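Local coordinates for protein octopine dehydrogenase (Pecten maximus, PDB 3C7A) that catalyses the NADH-dependent reductive condensation of L-arginine with pyruvate to D-octopine, and the reverse reaction, at residues L115-G120 with M138-T143. Sequence-based numbering, arbitrary orientation.
With EDO (1,2-ethanediol), chain C.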
ATOM      1  N   LEU A 115       0.033  -6.035  -4.044  1.00 11.64           N
ATOM      2  CA  LEU A 115      -1.411  -5.844  -3.837  1.00 11.81           C
ATOM      3  C   LEU A 115      -1.805  -5.712  -2.349  1.00 11.93           C
ATOM      4  O   LEU A 115      -2.249  -6.690  -1.737  1.00 11.73           O
ATOM      5  CB  LEU A 115      -2.190  -6.991  -4.511  1.00 11.86           C
ATOM      6  CG  LEU A 115      -3.720  -6.938  -4.667  1.00 11.88           C
ATOM      7  CD1 LEU A 115      -4.140  -6.085  -5.861  1.00 11.90           C
ATOM      8  CD2 LEU A 115      -4.303  -8.341  -4.786  1.00 11.82           C
ATOM      9  N   PRO A 116      -1.649  -4.506  -1.760  1.00 12.08           N
ATOM     10  CA  PRO A 116      -1.082  -3.275  -2.320  1.00 12.18           C
ATOM     11  C   PRO A 116       0.430  -3.128  -2.086  1.00 12.34           C
ATOM     12  O   PRO A 116       0.989  -3.763  -1.184  1.00 12.28           O
ATOM     13  CB  PRO A 116      -1.845  -2.180  -1.569  1.00 12.20           C
ATOM     14  CG  PRO A 116      -2.161  -2.792  -0.226  1.00 12.15           C
ATOM     15  CD  PRO A 116      -2.111  -4.300  -0.372  1.00 12.10           C
ATOM     16  N   SER A 117       1.076  -2.295  -2.895  1.00 12.46           N
ATOM     17  CA  SER A 117       2.525  -2.143  -2.841  1.00 12.75           C
ATOM     18  C   SER A 117       2.946  -1.264  -1.669  1.00 12.77           C
ATOM     19  O   SER A 117       3.808  -1.642  -0.875  1.00 12.74           O
ATOM     20  CB  SER A 117       3.052  -1.557  -4.153  1.00 12.72           C
ATOM     21  OG  SER A 117       3.062  -2.534  -5.180  1.00 13.35           O
ATOM     22  N   GLN A 118       2.276  -0.166  -1.455  1.00 20.00           N
ATOM     23  CA  GLN A 118       2.787   0.973  -0.699  1.00 20.00           C
ATOM     24  C   GLN A 118       4.092   1.625  -1.336  1.00 20.00           C
ATOM     25  O   GLN A 118       4.417   1.372  -2.415  1.00 12.99           O
ATOM     26  CB  GLN A 118       2.931   0.676   0.853  1.00 20.00           C
ATOM     27  CG  GLN A 118       1.589   0.450   1.618  1.00 20.00           C
ATOM     28  CD  GLN A 118       1.730   0.171   3.108  1.00 20.00           C
ATOM     29  OE1 GLN A 118       2.076  -0.903   3.505  1.00 20.00           O
ATOM     30  NE2 GLN A 118       1.449   1.161   3.922  1.00 20.00           N
ATOM     31  N   ALA A 119       4.788   2.455  -0.613  1.00 12.76           N
ATOM     32  CA  ALA A 119       5.785   3.357  -1.175  1.00 12.68           C
ATOM     33  C   ALA A 119       7.189   2.777  -1.046  1.00 12.63           C
ATOM     34  O   ALA A 119       7.585   2.318   0.026  1.00 12.46           O
ATOM     35  CB  ALA A 119       5.707   4.719  -0.502  1.00 12.69           C
ATOM     36  N   GLY A 120       7.938   2.802  -2.143  1.00 12.58           N
ATOM     37  CA  GLY A 120       9.309   2.275  -2.154  1.00 12.44           C
ATOM     38  C   GLY A 120       9.460   0.826  -2.601  1.00 12.43           C
ATOM     39  O   GLY A 120      10.535   0.237  -2.456  1.00 12.31           O
ATOM     40  N   MET A 138       7.465  -5.298 -13.167  1.00 12.74           N
ATOM     41  CA  MET A 138       6.983  -4.886 -11.833  1.00 12.73           C
ATOM     42  C   MET A 138       5.649  -4.100 -11.898  1.00 12.71           C
ATOM     43  O   MET A 138       5.568  -3.067 -12.568  1.00 12.65           O
ATOM     44  CB  MET A 138       8.070  -4.072 -11.093  1.00 12.76           C
ATOM     45  CG  MET A 138       9.365  -4.849 -10.767  1.00 12.59           C
ATOM     46  SD  MET A 138      10.739  -3.878 -10.062  1.00 12.85           S
ATOM     47  CE  MET A 138      11.393  -3.069 -11.525  1.00 12.54           C
ATOM     48  N   MET A 139       4.624  -4.594 -11.190  1.00 12.67           N
ATOM     49  CA  MET A 139       3.242  -4.058 -11.240  1.00 12.63           C
ATOM     50  C   MET A 139       2.735  -3.633  -9.843  1.00 12.71           C
ATOM     51  O   MET A 139       2.810  -4.422  -8.900  1.00 12.66           O
ATOM     52  CB  MET A 139       2.306  -5.121 -11.849  1.00 12.63           C
ATOM     53  CG  MET A 139       0.922  -4.637 -12.306  1.00 12.54           C
ATOM     54  SD  MET A 139      -0.103  -5.968 -13.000  1.00 12.51           S
ATOM     55  CE  MET A 139      -1.511  -5.049 -13.617  1.00 12.58           C
ATOM     56  N   SER A 140       2.206  -2.408  -9.720  1.00 12.79           N
ATOM     57  CA  SER A 140       1.803  -1.835  -8.411  1.00 12.90           C
ATOM     58  C   SER A 140       0.366  -1.267  -8.326  1.00 12.97           C
ATOM     59  O   SER A 140       0.033  -0.309  -9.030  1.00 12.80           O
ATOM     60  CB  SER A 140       2.797  -0.745  -7.979  1.00 12.92           C
ATOM     61  OG  SER A 140       4.101  -1.266  -7.778  1.00 13.16           O
ATOM     62  N   PHE A 141      -0.454  -1.837  -7.435  1.00 13.03           N
ATOM     63  CA  PHE A 141      -1.862  -1.423  -7.234  1.00 13.21           C
ATOM     64  C   PHE A 141      -2.056  -0.375  -6.120  1.00 13.38           C
ATOM     65  O   PHE A 141      -1.265  -0.317  -5.173  1.00 13.34           O
ATOM     66  CB  PHE A 141      -2.747  -2.647  -6.947  1.00 13.16           C
ATOM     67  CG  PHE A 141      -3.124  -3.439  -8.178  1.00 13.12           C
ATOM     68  CD1 PHE A 141      -2.288  -4.443  -8.662  1.00 13.02           C
ATOM     69  CD2 PHE A 141      -4.322  -3.187  -8.842  1.00 13.17           C
ATOM     70  CE1 PHE A 141      -2.635  -5.181  -9.799  1.00 13.05           C
ATOM     71  CE2 PHE A 141      -4.681  -3.918  -9.979  1.00 13.44           C
ATOM     72  CZ  PHE A 141      -3.835  -4.917 -10.458  1.00 13.32           C
ATOM     73  N   GLU A 142      -3.122   0.426  -6.227  1.00 13.59           N
ATOM     74  CA  GLU A 142      -3.359   1.564  -5.310  1.00 13.88           C
ATOM     75  C   GLU A 142      -3.851   1.206  -3.892  1.00 14.03           C
ATOM     76  O   GLU A 142      -3.477   1.875  -2.922  1.00 14.07           O
ATOM     77  CB  GLU A 142      -4.248   2.651  -5.957  1.00 13.95           C
ATOM     78  CG  GLU A 142      -5.693   2.242  -6.279  1.00 13.81           C
ATOM     79  CD  GLU A 142      -6.524   3.371  -6.897  1.00 14.10           C
ATOM     80  OE1 GLU A 142      -6.485   4.513  -6.386  1.00 14.71           O
ATOM     81  OE2 GLU A 142      -7.234   3.111  -7.892  1.00 13.71           O
ATOM     82  N   THR A 143      -4.687   0.170  -3.787  1.00 14.11           N
ATOM     83  CA  THR A 143      -5.201  -0.337  -2.496  1.00 14.19           C
ATOM     84  C   THR A 143      -5.757  -1.769  -2.651  1.00 14.17           C
ATOM     85  O   THR A 143      -5.692  -2.340  -3.742  1.00 14.15           O
ATOM     86  CB  THR A 143      -6.252   0.634  -1.854  1.00 14.25           C
ATOM     87  OG1 THR A 143      -6.509   0.252  -0.495  1.00 14.51           O
ATOM     88  CG2 THR A 143      -7.564   0.656  -2.643  1.00 14.16           C
TER
HETATM   89  C1  EDO C 406      -6.124   8.226  -3.077  1.00 16.99           C
HETATM   90  O1  EDO C 406      -4.999   8.235  -2.189  1.00 16.48           O
HETATM   91  C2  EDO C 406      -5.787   7.433  -4.335  1.00 17.07           C
HETATM   92  O2  EDO C 406      -5.742   6.034  -4.026  1.00 17.16           O
HETATM   93  O   HOH W   1      -0.283   0.987  -2.631  1.00 18.42           O
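Leu115 lays one methyl over a face of the Phe141 ring. CD1 of Leu115 stands 4.0 Å from the ring centroid of Phe141, 26° off the ring normal, displaced toward the rim on the CG-CD1 side. This is a CH-pi contact. With chi1 at -170°, CG of Leu115 sits opposite the backbone N, and the branch end reaches the ring although the CB bond does not point at it.

On the other side of the strand, Ser117 and Ser140 meet through their hydroxyls. OG of Ser117 lies 3.1 Å from OG of Ser140 in a hydrogen bond that either could donate. Ser140 OG also bonds to Glu122, so this buried hydroxyl has a partner on helix 121-129. Past the end of the strand, Pro116, which follows a cis peptide bond, sets CB 3.9 Å from CA of Thr143, against backbone and not side chain. A water ties the main chains together: it accepts from Gln118 N and donates to Phe141 O, each at 3.0 Å.

The contact lies beside the active site. Pro116 touches the bound NAD, and Gln118 and Thr143 bind pyruvate. The exposed Glu142 takes, at OE1, a hydrogen bond from O2 of an ethanediol, probably from the crystallisation liquor.

Strand 111-114, helix 121-129 and the parallel strand 137-141 form a beta-alpha-beta unit of the Rossmann-type NAD-binding domain. Loop 115-120 is the turn from the first strand into the helix, with Gly120 as N-cap. Strand 137-141 runs antiparallel to strand 156-171, where Phe141 packs on Leu166 and Ala168. Phe194 meets the Phe141 ring edge-to-face.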